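Local coordinates for Es1 family protein (PDB 3L3B), which is of unestablished function but belongs to the DJ-1/PfpI family, with an amidotransferase-like domain and a probable link to isoprenoid biosynthesis, at residues K68-H73 with E77-V82; A31-M36 with A90-G95; D52-N57 with S234-L239. All blocks are in the same frame, centred on the assembly; numbering follows the deposited sequence.

Interaction 1: K68-H73 with E77-V82; sequences KQVVDH and ESVGEV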
loop_
_atom_site.group_PDB
_atom_site.type_symbol
_atom_site.label_atom_id
_atom_site.label_comp_id
_atom_site.label_asym_id
_atom_site.label_seq_id
_atom_site.Cartn_x
_atom_site.Cartn_y
_atom_site.Cartn_z
ATOM N N LYS B 68 -6.096 -17.119 8.740
ATOM C CA LYS B 68 -5.525 -18.393 9.288
ATOM C C LYS B 68 -4.434 -18.090 10.328
ATOM O O LYS B 68 -4.350 -18.753 11.346
ATOM C CB LYS B 68 -4.982 -19.329 8.162
ATOM N N GLN B 69 -3.603 -17.095 10.078
ATOM C CA GLN B 69 -2.568 -16.652 11.046
ATOM C C GLN B 69 -2.521 -15.120 11.117
ATOM O O GLN B 69 -2.946 -14.436 10.188
ATOM C CB GLN B 69 -1.152 -17.059 10.580
ATOM C CG GLN B 69 -0.863 -18.539 10.486
ATOM C CD GLN B 69 0.534 -18.795 9.927
ATOM O OE1 GLN B 69 0.949 -18.193 8.929
ATOM N NE2 GLN B 69 1.250 -19.717 10.553
ATOM N N VAL B 70 -1.947 -14.601 12.197
ATOM C CA VAL B 70 -1.461 -13.234 12.213
ATOM C C VAL B 70 0.048 -13.304 12.332
ATOM O O VAL B 70 0.569 -14.049 13.138
ATOM C CB VAL B 70 -2.078 -12.425 13.417
ATOM C CG1 VAL B 70 -1.417 -11.049 13.566
ATOM C CG2 VAL B 70 -3.603 -12.329 13.200
ATOM N N VAL B 71 0.757 -12.535 11.526
ATOM C CA VAL B 71 2.196 -12.541 11.584
ATOM C C VAL B 71 2.761 -11.132 11.912
ATOM O O VAL B 71 2.355 -10.105 11.314
ATOM C CB VAL B 71 2.757 -13.036 10.230
ATOM C CG1 VAL B 71 4.223 -12.707 10.085
ATOM C CG2 VAL B 71 2.477 -14.537 9.994
ATOM N N ASP B 72 3.679 -11.111 12.878
ATOM C CA ASP B 72 4.515 -9.973 13.154
ATOM C C ASP B 72 5.520 -9.849 11.992
ATOM O O ASP B 72 6.408 -10.667 11.849
ATOM C CB ASP B 72 5.175 -10.182 14.544
ATOM C CG ASP B 72 6.166 -9.122 14.909
ATOM O OD1 ASP B 72 6.741 -8.466 13.987
ATOM O OD2 ASP B 72 6.384 -8.947 16.126
ATOM N N HIS B 73 5.366 -8.835 11.164
ATOM C CA HIS B 73 6.186 -8.722 9.949
ATOM C C HIS B 73 7.624 -8.184 10.211
ATOM O O HIS B 73 8.464 -8.157 9.312
ATOM C CB HIS B 73 5.503 -7.803 8.902
ATOM C CG HIS B 73 4.340 -8.426 8.207
ATOM N ND1 HIS B 73 3.245 -8.920 8.895
ATOM C CD2 HIS B 73 4.146 -8.740 6.907
ATOM C CE1 HIS B 73 2.389 -9.415 8.024
ATOM N NE2 HIS B 73 2.906 -9.317 6.809
ATOM N N GLU B 77 7.387 -13.810 12.455
ATOM C CA GLU B 77 6.945 -15.004 13.227
ATOM C C GLU B 77 5.453 -14.899 13.360
ATOM O O GLU B 77 4.944 -13.778 13.491
ATOM C CB GLU B 77 7.467 -14.951 14.626
ATOM C CG GLU B 77 8.761 -15.692 14.900
ATOM C CD GLU B 77 9.319 -15.337 16.285
ATOM O OE1 GLU B 77 8.564 -15.446 17.285
ATOM O OE2 GLU B 77 10.498 -14.921 16.362
ATOM N N SER B 78 4.738 -16.039 13.360
ATOM C CA SER B 78 3.306 -15.980 13.637
ATOM C C SER B 78 3.131 -15.622 15.111
ATOM O O SER B 78 4.027 -15.802 15.927
ATOM C CB SER B 78 2.549 -17.280 13.249
ATOM O OG SER B 78 2.914 -18.330 14.085
ATOM N N VAL B 79 2.007 -15.016 15.438
ATOM C CA VAL B 79 1.743 -14.676 16.826
ATOM C C VAL B 79 0.379 -15.136 17.247
ATOM O O VAL B 79 -0.490 -15.409 16.410
ATOM C CB VAL B 79 1.843 -13.183 17.100
ATOM C CG1 VAL B 79 3.253 -12.729 16.929
ATOM C CG2 VAL B 79 0.879 -12.388 16.222
ATOM N N GLY B 80 0.211 -15.238 18.564
ATOM C CA GLY B 80 -1.068 -15.585 19.142
ATOM C C GLY B 80 -1.867 -14.310 19.308
ATOM O O GLY B 80 -1.877 -13.735 20.386
ATOM N N GLU B 81 -2.511 -13.906 18.216
ATOM C CA GLU B 81 -3.457 -12.797 18.119
ATOM C C GLU B 81 -4.374 -13.154 16.919
ATOM O O GLU B 81 -3.957 -13.950 16.056
ATOM C CB GLU B 81 -2.689 -11.454 17.902
ATOM C CG GLU B 81 -3.238 -10.570 16.839
ATOM C CD GLU B 81 -2.649 -9.149 16.779
ATOM O OE1 GLU B 81 -3.407 -8.279 16.306
ATOM O OE2 GLU B 81 -1.473 -8.899 17.178
ATOM N N VAL B 82 -5.626 -12.680 16.902
ATOM C CA VAL B 82 -6.575 -13.031 15.807
ATOM C C VAL B 82 -7.031 -11.756 15.087
ATOM O O VAL B 82 -7.295 -10.737 15.727
ATOM C CB VAL B 82 -7.817 -13.871 16.251
ATOM C CG1 VAL B 82 -8.973 -13.641 15.275
ATOM C CG2 VAL B 82 -7.504 -15.405 16.241
HETATM O O HOH W 1 -1.357 -16.655 14.081
#
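A two-stranded beta hairpin, set apart from the central sheet, brings V71 opposite S78 and D72 opposite E77. The first pair is antiparallel and non-hydrogen-bonded, its CA atoms 4.2 Å apart; the second is hydrogen-bonded, with the N of D72 giving a 3.0 Å bond to the O of E77 and a weak return bond from E77 N to D72 O. Further along, the N of V79 reaches the O of V70 at 2.9 Å with an N-H...O angle of 160°. Beyond this point the strands splay, and one water spans them, accepting from V70 N and donating to V79 O, 2.8 Å from each atom.

V70 carries most of the side-chain packing. Its CG1 lies anti to the backbone N (chi1 172°) and meets V79 CG2 at 3.8 Å, with E81 CG at the same distance; its CG2 instead presses on the carbonyl O of E81 at 3.3 Å. On the same face D72 CB approaches V79 CG1. The carboxylates of D72 and E81 turn to local partners: D72 OD1 accepts from the backbone N of K74 and K75, and E81 OE1 forms a salt bridge with R83. R91 of the second subunit packs on V70. Between V70 and V79, then, one link is direct and the other, V70 N to V79 O, runs through water, while their methyls and the E81 chain cover one face of the hairpin.

Interaction 2: A31-M36 with A90-G95; sequences AGCGHM and ARIARG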
loop_
_atom_site.group_PDB
_atom_site.type_symbol
_atom_site.label_atom_id
_atom_site.label_comp_id
_atom_site.label_asym_id
_atom_site.label_seq_id
_atom_site.Cartn_x
_atom_site.Cartn_y
_atom_site.Cartn_z
ATOM N N ALA B 31 -7.225 -10.282 0.906
ATOM C CA ALA B 31 -7.119 -11.361 1.866
ATOM C C ALA B 31 -6.578 -10.908 3.209
ATOM O O ALA B 31 -6.226 -11.766 3.987
ATOM C CB ALA B 31 -6.222 -12.493 1.323
ATOM N N GLY B 32 -6.496 -9.589 3.463
ATOM C CA GLY B 32 -5.949 -9.062 4.693
ATOM C C GLY B 32 -5.024 -7.903 4.308
ATOM O O GLY B 32 -5.101 -7.369 3.222
ATOM N N CYS B 33 -4.170 -7.478 5.208
ATOM C CA CYS B 33 -3.321 -6.315 4.918
ATOM C C CYS B 33 -1.894 -6.594 5.334
ATOM O O CYS B 33 -1.456 -6.206 6.423
ATOM C CB CYS B 33 -3.900 -5.119 5.643
ATOM S SG CYS B 33 -3.006 -3.602 5.397
ATOM N N GLY B 34 -1.162 -7.262 4.469
ATOM C CA GLY B 34 0.231 -7.664 4.751
ATOM C C GLY B 34 0.676 -8.885 3.978
ATOM O O GLY B 34 -0.057 -9.863 3.893
ATOM N N HIS B 35 1.885 -8.850 3.411
ATOM C CA HIS B 35 2.328 -9.930 2.580
ATOM C C HIS B 35 2.452 -11.307 3.255
ATOM O O HIS B 35 2.318 -12.358 2.569
ATOM C CB HIS B 35 3.625 -9.568 1.830
ATOM C CG HIS B 35 4.899 -9.758 2.600
ATOM N ND1 HIS B 35 5.359 -8.857 3.523
ATOM C CD2 HIS B 35 5.872 -10.704 2.488
ATOM C CE1 HIS B 35 6.519 -9.268 4.013
ATOM N NE2 HIS B 35 6.862 -10.380 3.385
ATOM N N MET B 36 2.686 -11.344 4.563
ATOM C CA MET B 36 2.841 -12.629 5.259
ATOM C C MET B 36 1.547 -13.238 5.805
ATOM O O MET B 36 1.512 -14.435 6.098
ATOM C CB MET B 36 3.898 -12.515 6.372
ATOM C CG MET B 36 5.217 -11.977 5.866
ATOM S SD MET B 36 6.563 -12.022 7.030
ATOM C CE MET B 36 7.022 -13.723 6.818
ATOM N N ALA B 90 -9.979 -3.564 4.965
ATOM C CA ALA B 90 -10.449 -2.188 4.968
ATOM C C ALA B 90 -9.312 -1.146 5.094
ATOM O O ALA B 90 -9.510 0.013 4.711
ATOM C CB ALA B 90 -11.511 -1.963 6.121
ATOM N N ARG B 91 -8.143 -1.543 5.623
ATOM C CA ARG B 91 -6.974 -0.668 5.632
ATOM C C ARG B 91 -6.538 -0.351 4.229
ATOM O O ARG B 91 -6.406 0.788 3.890
ATOM C CB ARG B 91 -5.829 -1.256 6.459
ATOM C CG ARG B 91 -6.246 -1.402 7.952
ATOM C CD ARG B 91 -5.284 -2.213 8.826
ATOM N NE ARG B 91 -5.755 -2.148 10.217
ATOM C CZ ARG B 91 -5.471 -1.144 11.070
ATOM N NH1 ARG B 91 -4.661 -0.172 10.686
ATOM N NH2 ARG B 91 -6.007 -1.124 12.292
ATOM N N ILE B 92 -6.341 -1.360 3.398
ATOM C CA ILE B 92 -5.940 -1.181 2.036
ATOM C C ILE B 92 -7.017 -0.442 1.252
ATOM O O ILE B 92 -6.717 0.425 0.415
ATOM C CB ILE B 92 -5.661 -2.561 1.397
ATOM C CG1 ILE B 92 -4.372 -3.152 1.957
ATOM C CG2 ILE B 92 -5.512 -2.474 -0.136
ATOM C CD1 ILE B 92 -4.023 -4.547 1.363
ATOM N N ALA B 93 -8.274 -0.768 1.542
ATOM C CA ALA B 93 -9.409 -0.166 0.848
ATOM C C ALA B 93 -9.793 1.200 1.366
ATOM O O ALA B 93 -10.756 1.762 0.858
ATOM C CB ALA B 93 -10.673 -1.121 0.946
ATOM N N ARG B 94 -9.074 1.746 2.358
ATOM C CA ARG B 94 -9.461 3.012 3.002
ATOM C C ARG B 94 -10.963 2.967 3.387
ATOM O O ARG B 94 -11.702 3.972 3.258
ATOM C CB ARG B 94 -9.195 4.207 2.087
ATOM C CG ARG B 94 -7.695 4.588 1.940
ATOM C CD ARG B 94 -7.518 5.818 1.028
ATOM N NE ARG B 94 -8.308 6.987 1.477
ATOM C CZ ARG B 94 -7.938 7.870 2.405
ATOM N NH1 ARG B 94 -6.754 7.804 3.008
ATOM N NH2 ARG B 94 -8.751 8.864 2.722
ATOM N N GLY B 95 -11.412 1.811 3.884
ATOM C CA GLY B 95 -12.766 1.681 4.435
ATOM C C GLY B 95 -13.763 1.140 3.440
ATOM O O GLY B 95 -14.787 0.611 3.826
#
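C33 and I92 meet through sulfur and methylene, I92 CG1 lying 3.7 Å from the SG of C33. The CB of I92 points from helix 85-92 toward the loop 31-36, and CG1 leaves it anti to the carbonyl carbon (chi1 -72°), which carries it to the sulfur. The chain then runs fully extended (chi2 180°), so CD1 reaches past the sulfur to the backbone: it comes to 3.5 Å from the O of G32 and 4.0 Å from the CA of C33.

The CB of C33 in turn points toward the 90-95 segment. SG stands anti to its own backbone N (chi1 -179°) and touches R91 CB at 3.8 Å as well as I92 CG1, resting against two successive residues of the helix. No hydrogen bond joins the two segments; the contact is van der Waals packing among four buried residues. The backbone conformation of G32 is one that would bring a side chain up against the O of A31.

The polar end of R91 goes elsewhere: NE pairs with E88, while NH1 bonds to the O of C33 and NH2 to D37, both of the second subunit. Past I92 the helix closes in a Schellman motif, with R94 at positive phi and G95 N bonded to A90 O at 2.7 Å. I92 also packs on I41, A44 and M48, setting helix 85-92 against helix 41-53 beside the loop that leaves strand 24-29.

Interaction 3: D52-N57 with S234-L239; sequences DRHNVN and SMVNYL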
loop_
_atom_site.group_PDB
_atom_site.type_symbol
_atom_site.label_atom_id
_atom_site.label_comp_id
_atom_site.label_asym_id
_atom_site.label_seq_id
_atom_site.Cartn_x
_atom_site.Cartn_y
_atom_site.Cartn_z
ATOM N N ASP B 52 -7.109 2.876 -11.726
ATOM C CA ASP B 52 -7.526 4.280 -11.723
ATOM C C ASP B 52 -6.885 5.082 -12.889
ATOM O O ASP B 52 -7.546 5.882 -13.553
ATOM C CB ASP B 52 -7.283 4.941 -10.358
ATOM C CG ASP B 52 -8.026 6.263 -10.241
ATOM O OD1 ASP B 52 -9.257 6.262 -10.305
ATOM O OD2 ASP B 52 -7.385 7.306 -10.178
ATOM N N ARG B 53 -5.641 4.759 -13.231
ATOM C CA ARG B 53 -4.971 5.417 -14.341
ATOM C C ARG B 53 -5.724 5.193 -15.648
ATOM O O ARG B 53 -5.662 6.022 -16.541
ATOM C CB ARG B 53 -3.521 4.940 -14.469
ATOM C CG ARG B 53 -2.678 5.701 -15.503
ATOM C CD ARG B 53 -1.181 5.266 -15.547
ATOM N NE ARG B 53 -1.022 3.940 -16.172
ATOM C CZ ARG B 53 -1.199 3.675 -17.468
ATOM N NH1 ARG B 53 -1.518 4.641 -18.336
ATOM N NH2 ARG B 53 -1.059 2.423 -17.916
ATOM N N HIS B 54 -6.430 4.056 -15.733
ATOM C CA HIS B 54 -7.219 3.641 -16.889
ATOM C C HIS B 54 -8.688 4.021 -16.770
ATOM O O HIS B 54 -9.511 3.528 -17.568
ATOM C CB HIS B 54 -7.138 2.120 -17.014
ATOM C CG HIS B 54 -5.955 1.651 -17.773
ATOM N ND1 HIS B 54 -4.903 0.992 -17.184
ATOM C CD2 HIS B 54 -5.643 1.774 -19.080
ATOM C CE1 HIS B 54 -4.003 0.701 -18.105
ATOM N NE2 HIS B 54 -4.424 1.173 -19.261
ATOM N N ASN B 55 -9.022 4.901 -15.812
ATOM C CA ASN B 55 -10.436 5.297 -15.537
ATOM C C ASN B 55 -11.350 4.102 -15.313
ATOM O O ASN B 55 -12.490 4.098 -15.769
ATOM C CB ASN B 55 -11.007 6.141 -16.678
ATOM C CG ASN B 55 -10.219 7.378 -16.895
ATOM O OD1 ASN B 55 -9.583 7.871 -15.974
ATOM N ND2 ASN B 55 -10.201 7.865 -18.105
ATOM N N VAL B 56 -10.814 3.070 -14.658
ATOM C CA VAL B 56 -11.594 1.897 -14.271
ATOM C C VAL B 56 -11.905 2.052 -12.802
ATOM O O VAL B 56 -10.994 2.070 -11.941
ATOM C CB VAL B 56 -10.844 0.574 -14.501
ATOM C CG1 VAL B 56 -11.722 -0.599 -14.054
ATOM C CG2 VAL B 56 -10.410 0.440 -15.952
ATOM N N ASN B 57 -13.186 2.219 -12.499
ATOM C CA ASN B 57 -13.597 2.364 -11.103
ATOM C C ASN B 57 -13.482 0.986 -10.454
ATOM O O ASN B 57 -13.558 -0.059 -11.151
ATOM C CB ASN B 57 -15.039 2.912 -11.046
ATOM C CG ASN B 57 -15.119 4.457 -11.341
ATOM O OD1 ASN B 57 -14.100 5.144 -11.459
ATOM N ND2 ASN B 57 -16.335 4.980 -11.457
ATOM N N SER B 234 -3.269 -4.901 -20.377
ATOM C CA SER B 234 -3.689 -6.005 -21.231
ATOM C C SER B 234 -5.140 -6.360 -20.983
ATOM O O SER B 234 -5.872 -6.687 -21.903
ATOM C CB SER B 234 -2.821 -7.236 -20.983
ATOM O OG SER B 234 -1.468 -6.940 -21.276
ATOM N N MET B 235 -5.557 -6.328 -19.731
ATOM C CA MET B 235 -6.959 -6.580 -19.406
ATOM C C MET B 235 -7.863 -5.503 -20.016
ATOM O O MET B 235 -8.881 -5.795 -20.637
ATOM C CB MET B 235 -7.176 -6.642 -17.880
ATOM C CG MET B 235 -6.515 -7.826 -17.217
ATOM S SD MET B 235 -6.657 -7.717 -15.418
ATOM C CE MET B 235 -8.383 -8.353 -15.377
ATOM N N VAL B 236 -7.485 -4.254 -19.825
ATOM C CA VAL B 236 -8.248 -3.141 -20.379
ATOM C C VAL B 236 -8.298 -3.172 -21.934
ATOM O O VAL B 236 -9.348 -2.910 -22.529
ATOM C CB VAL B 236 -7.702 -1.772 -19.876
ATOM C CG1 VAL B 236 -8.444 -0.609 -20.556
ATOM C CG2 VAL B 236 -7.797 -1.653 -18.347
ATOM N N ASN B 237 -7.182 -3.501 -22.589
ATOM C CA ASN B 237 -7.144 -3.536 -24.045
ATOM C C ASN B 237 -8.020 -4.676 -24.535
ATOM O O ASN B 237 -8.642 -4.590 -25.601
ATOM C CB ASN B 237 -5.737 -3.789 -24.585
ATOM C CG ASN B 237 -4.757 -2.693 -24.247
ATOM O OD1 ASN B 237 -3.553 -2.882 -24.419
ATOM N ND2 ASN B 237 -5.245 -1.557 -23.741
ATOM N N TYR B 238 -8.040 -5.758 -23.772
ATOM C CA TYR B 238 -8.907 -6.868 -24.102
ATOM C C TYR B 238 -10.380 -6.439 -24.120
ATOM O O TYR B 238 -11.126 -6.894 -24.975
ATOM C CB TYR B 238 -8.707 -8.060 -23.161
ATOM C CG TYR B 238 -9.611 -9.182 -23.545
ATOM C CD1 TYR B 238 -9.191 -10.143 -24.465
ATOM C CD2 TYR B 238 -10.924 -9.230 -23.080
ATOM C CE1 TYR B 238 -10.041 -11.158 -24.875
ATOM C CE2 TYR B 238 -11.781 -10.242 -23.481
ATOM C CZ TYR B 238 -11.335 -11.201 -24.379
ATOM O OH TYR B 238 -12.170 -12.219 -24.770
ATOM N N LEU B 239 -10.792 -5.575 -23.193
ATOM C CA LEU B 239 -12.165 -5.061 -23.159
ATOM C C LEU B 239 -12.410 -3.835 -24.079
ATOM O O LEU B 239 -13.202 -2.942 -23.723
ATOM C CB LEU B 239 -12.527 -4.659 -21.740
ATOM C CG LEU B 239 -12.351 -5.681 -20.626
ATOM C CD1 LEU B 239 -12.422 -4.973 -19.315
ATOM C CD2 LEU B 239 -13.427 -6.770 -20.774
#
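V236 presents one methyl over a face of the H54 imidazole. Its CG2 stands 4.0 Å from the centroid of the H54 ring and only 19° off the ring normal, a CH-pi contact. The methyl is displaced toward the rim, and its closest ring atom is H54 CG, at 3.8 Å. The second methyl sits farther along the ring: V236 CG1 is 4.0 Å from H54 CD2, so both methyls lie on one side of the ring plane, CG2 over the ring near CG and CG1 off toward the CD2 edge. Both methyls owe their places to the first torsion of V236 (chi1 175°), which sets CG1 anti to the backbone N and CG2 anti to the carbonyl carbon.

V56, two residues on from H54, meets the same methyl. Here the two valines reach toward each other tip to tip, V56 CG2 and V236 CG2 being 4.1 Å apart. V236 CG2 is thus shared between an aromatic face and an aliphatic tip.

H54 and V56 lie on the turn that takes helix 41-53 into strand 56-62, a helix-to-strand link of the alpha/beta sandwich, as in the DJ-1/PfpI family. The helix ends in a Schellman motif whose C-prime residue is N55, at positive phi: V56 N bonds to L51 O, and N55 N to D52 O at 2.9 Å. V236 belongs to the last turns of helix 221-238, which ends at Y238, L239 being the first residue to leave it. The ring of H54 has a further tie, because its ND1 is hydrogen-bonded to the carbonyl O of E50 in helix 41-53. I232 and S233 of helix 221-238 also touch the H54 side chain, extending the valine contact back along that helix.

How the interactions relate
Interactions 1 and 2 are neighbours, their centres about 15 Å apart, and they touch: H73 NE2 probably bonds to M36 N, and V71 packs on M36. Interaction 3 lies across the chain's centre from interaction 1, about 35 Å away between centres, and about 22 Å from interaction 2. Helix 41-53 links the latter two, its I41, A44 and M48 meeting I92 and H54 following directly on its end. The segments of interactions 2 and 3 alternate along the chain, and the hairpin falls within both spans. Residues of interactions 1 and 2 pack against the second subunit, tying them to the dimer; interaction 3 meets it through D52 and R53, beside its packed residues.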